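Local coordinates for cellulosome anchoring protein cohesin region (Clostridium thermocellum, PDB 4DH2) that serves as the type I cohesin domain of a cellulosome anchoring protein, binding the dockerin module of a partner protein, at residues 65-79 with 89-103. Numbering follows the deposited sequence. Where two conformers were deposited one is given.
Sequences VEPGSIITDPANNFD and IVFLFDDDKQKGEGL. With SO4 (sulfate ion), chain G.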
ATOM      1  N   VAL A  65     -10.879   6.091   2.890  1.00 22.35           N
ATOM      2  CA  VAL A  65      -9.445   6.253   2.919  1.00 21.25           C
ATOM      3  C   VAL A  65      -9.094   7.395   1.983  1.00 25.42           C
ATOM      4  O   VAL A  65      -9.549   7.410   0.838  1.00 27.91           O
ATOM      5  CB  VAL A  65      -8.769   4.982   2.423  1.00 31.56           C
ATOM      6  CG1 VAL A  65      -7.265   5.116   2.556  1.00 31.62           C
ATOM      7  CG2 VAL A  65      -9.307   3.769   3.184  1.00 32.06           C
ATOM      8  N   GLU A  66      -8.277   8.334   2.461  1.00 24.42           N
ATOM      9  CA  GLU A  66      -7.892   9.510   1.681  0.57 26.99           C
ATOM     10  C   GLU A  66      -6.379   9.677   1.654  1.00 26.86           C
ATOM     11  O   GLU A  66      -5.727   9.437   2.660  1.00 25.36           O
ATOM     12  CB  GLU A  66      -8.459  10.766   2.331  0.57 26.13           C
ATOM     13  CG  GLU A  66      -9.970  10.857   2.365  0.57 38.20           C
ATOM     14  CD  GLU A  66     -10.456  11.903   3.348  0.57 42.52           C
ATOM     15  OE1 GLU A  66     -10.045  11.867   4.527  0.57 46.14           O
ATOM     16  OE2 GLU A  66     -11.252  12.770   2.936  0.57 60.94           O
ATOM     17  N   PRO A  67      -5.821  10.143   0.515  1.00 22.71           N
ATOM     18  CA  PRO A  67      -4.384  10.423   0.513  1.00 25.05           C
ATOM     19  C   PRO A  67      -4.076  11.602   1.419  1.00 31.45           C
ATOM     20  O   PRO A  67      -4.909  12.501   1.609  1.00 29.05           O
ATOM     21  CB  PRO A  67      -4.087  10.767  -0.944  1.00 26.34           C
ATOM     22  CG  PRO A  67      -5.407  11.329  -1.454  1.00 28.05           C
ATOM     23  CD  PRO A  67      -6.468  10.531  -0.751  1.00 27.93           C
ATOM     24  N   GLY A  68      -2.884  11.573   1.997  1.00 23.31           N
ATOM     25  CA  GLY A  68      -2.381  12.647   2.826  1.00 21.05           C
ATOM     26  C   GLY A  68      -1.722  13.723   1.986  1.00 25.27           C
ATOM     27  O   GLY A  68      -1.528  13.551   0.771  1.00 24.08           O
ATOM     28  N   SER A  69      -1.331  14.819   2.642  1.00 28.85           N
ATOM     29  CA  SER A  69      -0.769  15.972   1.941  1.00 32.80           C
ATOM     30  C   SER A  69       0.566  15.682   1.284  1.00 30.09           C
ATOM     31  O   SER A  69       0.951  16.377   0.339  1.00 26.50           O
ATOM     32  CB  SER A  69      -0.596  17.158   2.890  1.00 35.19           C
ATOM     33  OG  SER A  69       0.445  16.917   3.806  1.00 38.47           O
ATOM     34  N   ILE A  70       1.305  14.683   1.754  1.00 24.45           N
ATOM     35  CA  ILE A  70       2.603  14.445   1.132  1.00 20.84           C
ATOM     36  C   ILE A  70       2.526  13.633  -0.155  1.00 22.10           C
ATOM     37  O   ILE A  70       3.521  13.533  -0.894  1.00 24.16           O
ATOM     38  CB  ILE A  70       3.611  13.782   2.090  1.00 20.35           C
ATOM     39  CG1 ILE A  70       3.246  12.315   2.355  1.00 23.29           C
ATOM     40  CG2 ILE A  70       3.683  14.567   3.414  1.00 28.64           C
ATOM     41  CD1 ILE A  70       4.234  11.630   3.336  1.00 23.85           C
ATOM     42  N   ILE A  71       1.358  13.065  -0.431  1.00 21.52           N
ATOM     43  CA  ILE A  71       1.132  12.319  -1.657  1.00 21.23           C
ATOM     44  C   ILE A  71       1.052  13.296  -2.830  1.00 31.38           C
ATOM     45  O   ILE A  71       0.270  14.260  -2.798  1.00 28.80           O
ATOM     46  CB  ILE A  71      -0.192  11.532  -1.574  1.00 18.78           C
ATOM     47  CG1 ILE A  71      -0.200  10.561  -0.364  1.00 19.28           C
ATOM     48  CG2 ILE A  71      -0.467  10.809  -2.895  1.00 24.08           C
ATOM     49  CD1 ILE A  71       0.904   9.533  -0.392  1.00 21.88           C
ATOM     50  N   THR A  72       1.861  13.060  -3.856  1.00 24.66           N
ATOM     51  CA  THR A  72       1.878  13.901  -5.052  1.00 24.99           C
ATOM     52  C   THR A  72       0.799  13.412  -6.000  1.00 27.31           C
ATOM     53  O   THR A  72       0.450  12.235  -5.983  1.00 25.55           O
ATOM     54  CB  THR A  72       3.221  13.820  -5.750  1.00 28.77           C
ATOM     55  OG1 THR A  72       3.515  12.451  -6.016  1.00 25.45           O
ATOM     56  CG2 THR A  72       4.333  14.415  -4.890  1.00 25.45           C
ATOM     57  N   ASP A  73       0.274  14.318  -6.827  1.00 26.75           N
ATOM     58  CA  ASP A  73      -0.762  13.998  -7.809  1.00 22.14           C
ATOM     59  C   ASP A  73      -1.577  12.753  -7.507  1.00 19.96           C
ATOM     60  O   ASP A  73      -1.549  11.785  -8.305  1.00 23.48           O
ATOM     61  CB  ASP A  73      -0.117  13.873  -9.205  1.00 26.61           C
ATOM     62  CG  ASP A  73      -1.129  13.934 -10.347  1.00 33.53           C
ATOM     63  OD1 ASP A  73      -2.279  14.387 -10.131  1.00 32.25           O
ATOM     64  OD2 ASP A  73      -0.747  13.533 -11.478  1.00 29.37           O
ATOM     65  N   PRO A  74      -2.343  12.782  -6.403  1.00 23.37           N
ATOM     66  CA  PRO A  74      -3.023  11.589  -5.897  1.00 23.57           C
ATOM     67  C   PRO A  74      -4.027  11.025  -6.859  1.00 30.70           C
ATOM     68  O   PRO A  74      -4.201   9.818  -6.899  1.00 23.57           O
ATOM     69  CB  PRO A  74      -3.716  12.082  -4.620  1.00 30.22           C
ATOM     70  CG  PRO A  74      -3.643  13.567  -4.669  1.00 29.08           C
ATOM     71  CD  PRO A  74      -2.435  13.889  -5.435  1.00 24.67           C
ATOM     72  N   ALA A  75      -4.711  11.885  -7.612  1.00 24.68           N
ATOM     73  CA  ALA A  75      -5.623  11.396  -8.631  1.00 29.04           C
ATOM     74  C   ALA A  75      -4.992  10.354  -9.521  1.00 23.00           C
ATOM     75  O   ALA A  75      -5.652   9.401  -9.922  1.00 30.63           O
ATOM     76  CB  ALA A  75      -6.149  12.590  -9.485  1.00 38.22           C
ATOM     77  N   ASN A  76      -3.707  10.520  -9.855  1.00 23.72           N
ATOM     78  CA  ASN A  76      -3.023   9.570 -10.722  1.00 23.06           C
ATOM     79  C   ASN A  76      -2.055   8.642  -9.993  1.00 22.36           C
ATOM     80  O   ASN A  76      -1.696   7.572 -10.517  1.00 22.71           O
ATOM     81  CB  ASN A  76      -2.211  10.319 -11.770  1.00 23.82           C
ATOM     82  CG  ASN A  76      -3.101  10.978 -12.805  1.00 30.07           C
ATOM     83  OD1 ASN A  76      -4.021  10.338 -13.305  1.00 33.67           O
ATOM     84  ND2 ASN A  76      -2.881  12.251 -13.067  1.00 31.84           N
ATOM     85  N   ASN A  77      -1.622   9.058  -8.815  1.00 24.85           N
ATOM     86  CA  ASN A  77      -0.490   8.372  -8.165  1.00 23.38           C
ATOM     87  C   ASN A  77      -0.859   7.487  -6.975  1.00 25.47           C
ATOM     88  O   ASN A  77      -0.026   6.694  -6.517  1.00 20.69           O
ATOM     89  CB  ASN A  77       0.533   9.382  -7.695  1.00 21.90           C
ATOM     90  CG  ASN A  77       1.237  10.077  -8.822  1.00 19.39           C
ATOM     91  OD1 ASN A  77       1.077   9.767 -10.009  1.00 19.73           O
ATOM     92  ND2 ASN A  77       2.031  11.025  -8.448  1.00 19.41           N
ATOM     93  N   PHE A  78      -2.093   7.615  -6.500  1.00 17.65           N
ATOM     94  CA  PHE A  78      -2.507   7.034  -5.210  1.00 21.41           C
ATOM     95  C   PHE A  78      -3.772   6.199  -5.355  1.00 27.14           C
ATOM     96  O   PHE A  78      -4.774   6.652  -5.913  1.00 23.83           O
ATOM     97  CB  PHE A  78      -2.692   8.151  -4.171  1.00 18.07           C
ATOM     98  CG  PHE A  78      -3.119   7.663  -2.825  1.00 22.71           C
ATOM     99  CD1 PHE A  78      -2.179   7.447  -1.831  1.00 26.09           C
ATOM    100  CD2 PHE A  78      -4.465   7.446  -2.530  1.00 23.22           C
ATOM    101  CE1 PHE A  78      -2.572   7.004  -0.572  1.00 22.82           C
ATOM    102  CE2 PHE A  78      -4.856   6.994  -1.273  1.00 21.22           C
ATOM    103  CZ  PHE A  78      -3.920   6.770  -0.298  1.00 22.20           C
ATOM    104  N   ASP A  79      -3.694   4.954  -4.896  1.00 21.11           N
ATOM    105  CA  ASP A  79      -4.845   4.073  -4.854  1.00 21.91           C
ATOM    106  C   ASP A  79      -4.880   3.347  -3.531  1.00 24.32           C
ATOM    107  O   ASP A  79      -3.855   3.173  -2.874  1.00 20.67           O
ATOM    108  CB  ASP A  79      -4.762   3.016  -5.931  1.00 24.24           C
ATOM    109  CG  ASP A  79      -5.035   3.570  -7.309  1.00 39.51           C
ATOM    110  OD1 ASP A  79      -6.222   3.718  -7.657  1.00 39.19           O
ATOM    111  OD2 ASP A  79      -4.053   3.849  -8.032  1.00 34.39           O
ATOM    112  N   ILE A  89      -6.426  -2.955   4.753  1.00 19.23           N
ATOM    113  CA  ILE A  89      -6.413  -1.795   3.891  1.00 18.39           C
ATOM    114  C   ILE A  89      -5.076  -1.774   3.174  1.00 19.57           C
ATOM    115  O   ILE A  89      -4.001  -1.763   3.809  1.00 21.45           O
ATOM    116  CB  ILE A  89      -6.535  -0.500   4.665  1.00 22.27           C
ATOM    117  CG1 ILE A  89      -7.697  -0.551   5.659  1.00 29.06           C
ATOM    118  CG2 ILE A  89      -6.675   0.657   3.686  1.00 26.44           C
ATOM    119  CD1 ILE A  89      -7.743   0.660   6.525  1.00 41.96           C
ATOM    120  N   VAL A  90      -5.132  -1.791   1.853  1.00 20.77           N
ATOM    121  CA  VAL A  90      -3.923  -1.845   1.034  1.00 18.31           C
ATOM    122  C   VAL A  90      -3.766  -0.513   0.304  1.00 19.78           C
ATOM    123  O   VAL A  90      -4.731   0.035  -0.239  1.00 21.56           O
ATOM    124  CB  VAL A  90      -3.979  -2.997   0.017  1.00 24.15           C
ATOM    125  CG1 VAL A  90      -2.625  -3.203  -0.626  1.00 21.49           C
ATOM    126  CG2 VAL A  90      -4.413  -4.277   0.713  1.00 22.36           C
ATOM    127  N   PHE A  91      -2.550   0.015   0.327  1.00 20.24           N
ATOM    128  CA  PHE A  91      -2.231   1.263  -0.347  1.00 16.85           C
ATOM    129  C   PHE A  91      -1.223   0.988  -1.454  1.00 18.33           C
ATOM    130  O   PHE A  91      -0.331   0.160  -1.300  1.00 17.64           O
ATOM    131  CB  PHE A  91      -1.569   2.242   0.617  1.00 17.40           C
ATOM    132  CG  PHE A  91      -2.411   2.603   1.789  1.00 18.87           C
ATOM    133  CD1 PHE A  91      -3.241   3.707   1.727  1.00 21.04           C
ATOM    134  CD2 PHE A  91      -2.368   1.864   2.945  1.00 24.31           C
ATOM    135  CE1 PHE A  91      -4.032   4.056   2.818  1.00 25.29           C
ATOM    136  CE2 PHE A  91      -3.152   2.219   4.038  1.00 32.10           C
ATOM    137  CZ  PHE A  91      -3.973   3.328   3.952  1.00 26.35           C
ATOM    138  N   LEU A  92      -1.376   1.698  -2.568  1.00 17.16           N
ATOM    139  CA  LEU A  92      -0.386   1.685  -3.625  1.00 17.26           C
ATOM    140  C   LEU A  92      -0.148   3.108  -4.112  1.00 22.63           C
ATOM    141  O   LEU A  92      -1.087   3.825  -4.533  1.00 19.58           O
ATOM    142  CB  LEU A  92      -0.862   0.808  -4.763  1.00 21.39           C
ATOM    143  CG  LEU A  92       0.142   0.729  -5.920  1.00 21.14           C
ATOM    144  CD1 LEU A  92       1.410  -0.040  -5.514  1.00 19.50           C
ATOM    145  CD2 LEU A  92      -0.541   0.062  -7.095  1.00 28.00           C
ATOM    146  N   PHE A  93       1.117   3.509  -4.089  1.00 16.52           N
ATOM    147  CA  PHE A  93       1.529   4.797  -4.618  1.00 18.39           C
ATOM    148  C   PHE A  93       2.594   4.602  -5.661  1.00 19.60           C
ATOM    149  O   PHE A  93       3.485   3.776  -5.485  1.00 19.11           O
ATOM    150  CB  PHE A  93       2.107   5.659  -3.499  1.00 15.66           C
ATOM    151  CG  PHE A  93       2.796   6.881  -4.005  1.00 18.86           C
ATOM    152  CD1 PHE A  93       2.081   8.032  -4.273  1.00 21.27           C
ATOM    153  CD2 PHE A  93       4.149   6.862  -4.264  1.00 15.75           C
ATOM    154  CE1 PHE A  93       2.713   9.160  -4.796  1.00 20.03           C
ATOM    155  CE2 PHE A  93       4.798   7.977  -4.795  1.00 22.08           C
ATOM    156  CZ  PHE A  93       4.068   9.141  -5.065  1.00 19.50           C
ATOM    157  N   ASP A  94       2.507   5.361  -6.757  1.00 17.26           N
ATOM    158  CA  ASP A  94       3.558   5.398  -7.738  1.00 13.14           C
ATOM    159  C   ASP A  94       3.513   6.774  -8.406  1.00 16.99           C
ATOM    160  O   ASP A  94       2.447   7.242  -8.784  1.00 17.15           O
ATOM    161  CB  ASP A  94       3.341   4.329  -8.804  1.00 16.23           C
ATOM    162  CG  ASP A  94       4.322   4.420  -9.943  1.00 17.59           C
ATOM    163  OD1 ASP A  94       5.541   4.355  -9.676  1.00 20.16           O
ATOM    164  OD2 ASP A  94       3.889   4.570 -11.134  1.00 21.25           O
ATOM    165  N   ASP A  95       4.667   7.417  -8.529  1.00 17.70           N
ATOM    166  CA  ASP A  95       4.805   8.616  -9.360  1.00 15.91           C
ATOM    167  C   ASP A  95       4.637   8.248 -10.837  1.00 17.15           C
ATOM    168  O   ASP A  95       5.577   7.918 -11.540  1.00 16.97           O
ATOM    169  CB  ASP A  95       6.123   9.287  -9.055  1.00 14.60           C
ATOM    170  CG  ASP A  95       6.335  10.543  -9.883  1.00 31.00           C
ATOM    171  OD1 ASP A  95       5.317  11.103 -10.311  1.00 33.27           O
ATOM    172  OD2 ASP A  95       7.501  10.954 -10.074  1.00 22.67           O
ATOM    173  N   ASP A  96       3.386   8.329 -11.277  1.00 19.33           N
ATOM    174  CA  ASP A  96       2.898   7.683 -12.487  1.00 19.86           C
ATOM    175  C   ASP A  96       3.609   8.062 -13.778  1.00 20.35           C
ATOM    176  O   ASP A  96       3.738   7.238 -14.668  1.00 24.42           O
ATOM    177  CB  ASP A  96       1.410   8.010 -12.590  1.00 19.73           C
ATOM    178  CG  ASP A  96       0.712   7.293 -13.722  1.00 29.59           C
ATOM    179  OD1 ASP A  96       0.750   6.038 -13.794  1.00 25.96           O
ATOM    180  OD2 ASP A  96       0.124   8.012 -14.560  1.00 35.74           O
ATOM    181  N   LYS A  97       4.087   9.291 -13.861  1.00 22.76           N
ATOM    182  CA  LYS A  97       4.699   9.771 -15.099  1.00 26.79           C
ATOM    183  C   LYS A  97       6.166   9.402 -15.240  1.00 23.40           C
ATOM    184  O   LYS A  97       6.745   9.533 -16.338  1.00 22.47           O
ATOM    185  CB  LYS A  97       4.517  11.271 -15.215  1.00 33.71           C
ATOM    186  CG  LYS A  97       3.060  11.650 -15.334  1.00 36.86           C
ATOM    187  CD  LYS A  97       2.857  13.151 -15.277  1.00 49.44           C
ATOM    188  CE  LYS A  97       1.389  13.496 -15.464  1.00 55.53           C
ATOM    189  NZ  LYS A  97       0.836  12.849 -16.688  1.00 62.26           N
ATOM    190  N   GLN A  98       6.769   8.907 -14.154  1.00 20.74           N
ATOM    191  CA  GLN A  98       8.083   8.294 -14.242  1.00 15.36           C
ATOM    192  C   GLN A  98       9.209   9.188 -14.697  1.00 20.68           C
ATOM    193  O   GLN A  98      10.138   8.698 -15.331  1.00 20.48           O
ATOM    194  CB  GLN A  98       8.057   7.083 -15.160  1.00 15.77           C
ATOM    195  CG  GLN A  98       6.985   6.067 -14.798  1.00 18.31           C
ATOM    196  CD  GLN A  98       7.214   5.436 -13.434  1.00 18.40           C
ATOM    197  OE1 GLN A  98       8.347   5.356 -12.950  1.00 16.35           O
ATOM    198  NE2 GLN A  98       6.131   4.984 -12.805  1.00 22.28           N
ATOM    199  N   LYS A  99       9.174  10.453 -14.289  1.00 22.45           N
ATOM    200  CA  LYS A  99      10.193  11.403 -14.666  1.00 30.40           C
ATOM    201  C   LYS A  99      10.799  12.020 -13.423  1.00 37.48           C
ATOM    202  O   LYS A  99      11.463  13.041 -13.508  1.00 25.72           O
ATOM    203  CB  LYS A  99       9.590  12.511 -15.546  1.00 33.34           C
ATOM    204  CG  LYS A  99       9.069  11.997 -16.877  1.00 40.08           C
ATOM    205  CD  LYS A  99       8.800  13.115 -17.870  1.00 51.95           C
ATOM    206  CE  LYS A  99       8.494  12.540 -19.252  1.00 57.60           C
ATOM    207  NZ  LYS A  99       8.280  13.616 -20.266  1.00 62.42           N
ATOM    208  N   GLY A 100      10.555  11.418 -12.260  1.00 25.72           N
ATOM    209  CA  GLY A 100      11.215  11.876 -11.055  1.00 21.77           C
ATOM    210  C   GLY A 100      10.723  13.224 -10.549  1.00 22.48           C
ATOM    211  O   GLY A 100      11.418  13.886  -9.776  1.00 29.43           O
ATOM    212  N   GLU A 101       9.524  13.628 -10.939  1.00 27.47           N
ATOM    213  CA  GLU A 101       9.038  14.955 -10.578  1.00 32.63           C
ATOM    214  C   GLU A 101       7.930  14.907  -9.535  1.00 32.57           C
ATOM    215  O   GLU A 101       7.526  15.933  -8.999  1.00 29.12           O
ATOM    216  CB  GLU A 101       8.605  15.696 -11.857  1.00 39.47           C
ATOM    217  CG  GLU A 101       9.822  15.973 -12.757  1.00 37.49           C
ATOM    218  CD  GLU A 101       9.482  16.451 -14.161  1.00 50.27           C
ATOM    219  OE1 GLU A 101       8.306  16.820 -14.409  1.00 44.57           O
ATOM    220  OE2 GLU A 101      10.410  16.451 -15.011  1.00 50.89           O
ATOM    221  N   GLY A 102       7.447  13.702  -9.226  1.00 22.29           N
ATOM    222  CA  GLY A 102       6.419  13.566  -8.220  1.00 20.84           C
ATOM    223  C   GLY A 102       6.812  12.545  -7.160  1.00 17.51           C
ATOM    224  O   GLY A 102       5.959  11.793  -6.672  1.00 22.91           O
ATOM    225  N   LEU A 103       8.102  12.509  -6.824  1.00 20.81           N
ATOM    226  CA  LEU A 103       8.571  11.615  -5.760  1.00 17.04           C
ATOM    227  C   LEU A 103       8.161  12.161  -4.426  1.00 24.17           C
ATOM    228  O   LEU A 103       8.052  13.382  -4.244  1.00 21.79           O
ATOM    229  CB  LEU A 103      10.102  11.499  -5.792  1.00 20.16           C
ATOM    230  CG  LEU A 103      10.715  11.105  -7.140  1.00 19.45           C
ATOM    231  CD1 LEU A 103      12.240  11.213  -7.110  1.00 22.28           C
ATOM    232  CD2 LEU A 103      10.256   9.698  -7.583  1.00 20.84           C
TER
HETATM  233  S   SO4 G 203       0.712  17.815  -6.920  1.00 74.81           S
HETATM  234  O1  SO4 G 203       0.788  19.273  -6.907  1.00 82.54           O
HETATM  235  O2  SO4 G 203       0.324  17.363  -8.256  1.00 75.74           O
HETATM  236  O3  SO4 G 203       2.033  17.295  -6.564  1.00 59.71           O
HETATM  237  O4  SO4 G 203      -0.291  17.367  -5.955  1.00 77.17           O
HETATM  238  O   HOH W   1       3.445  12.849 -10.433  1.00 37.18           O
HETATM  239  O   HOH W   2      -1.345   3.713  -7.614  1.00 35.91           O
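F78 and D79 pair antiparallel with F93 and L92, and D79 and L92 exchange two backbone hydrogen bonds. N77 O, at the end of the short helix 74-77, takes a third from D94 N (2.9 Å).

The CG of N77 lies anti to the carbonyl carbon (chi1 -68°), which puts OD1 beside D96 N. The bond from D96 N is fairly straight (165° at H), but its donor stands above the amide plane, 3.0 Å from OD1. ND2 gives an in-plane bond to T72 OG1, and a water links it to D95 OD1. T72 OG1 in turn donates to G102 O (2.6 Å). N77 thus reaches the start of the 95-102 loop directly and its end through T72.

T72 OG1 also sits at the edge of the F93 ring, 3.5 Å from CZ. I71 CG2 lies against CD1 of the same ring. F78 CZ meets the edge of the F91 ring at CD1 (3.7 Å), and P67 CB covers one face of F78. V65 CG1 touches F91 CE1.

D79 forms a salt bridge with K61, and D94 and D96 with K25, of the dockerin chain. The contact joins the hairpin of strands 78-83 and 88-94, at the edge of the cohesin beta sandwich, to the loops beside it, with phenylalanines facing the core and acidic residues at the dockerin interface.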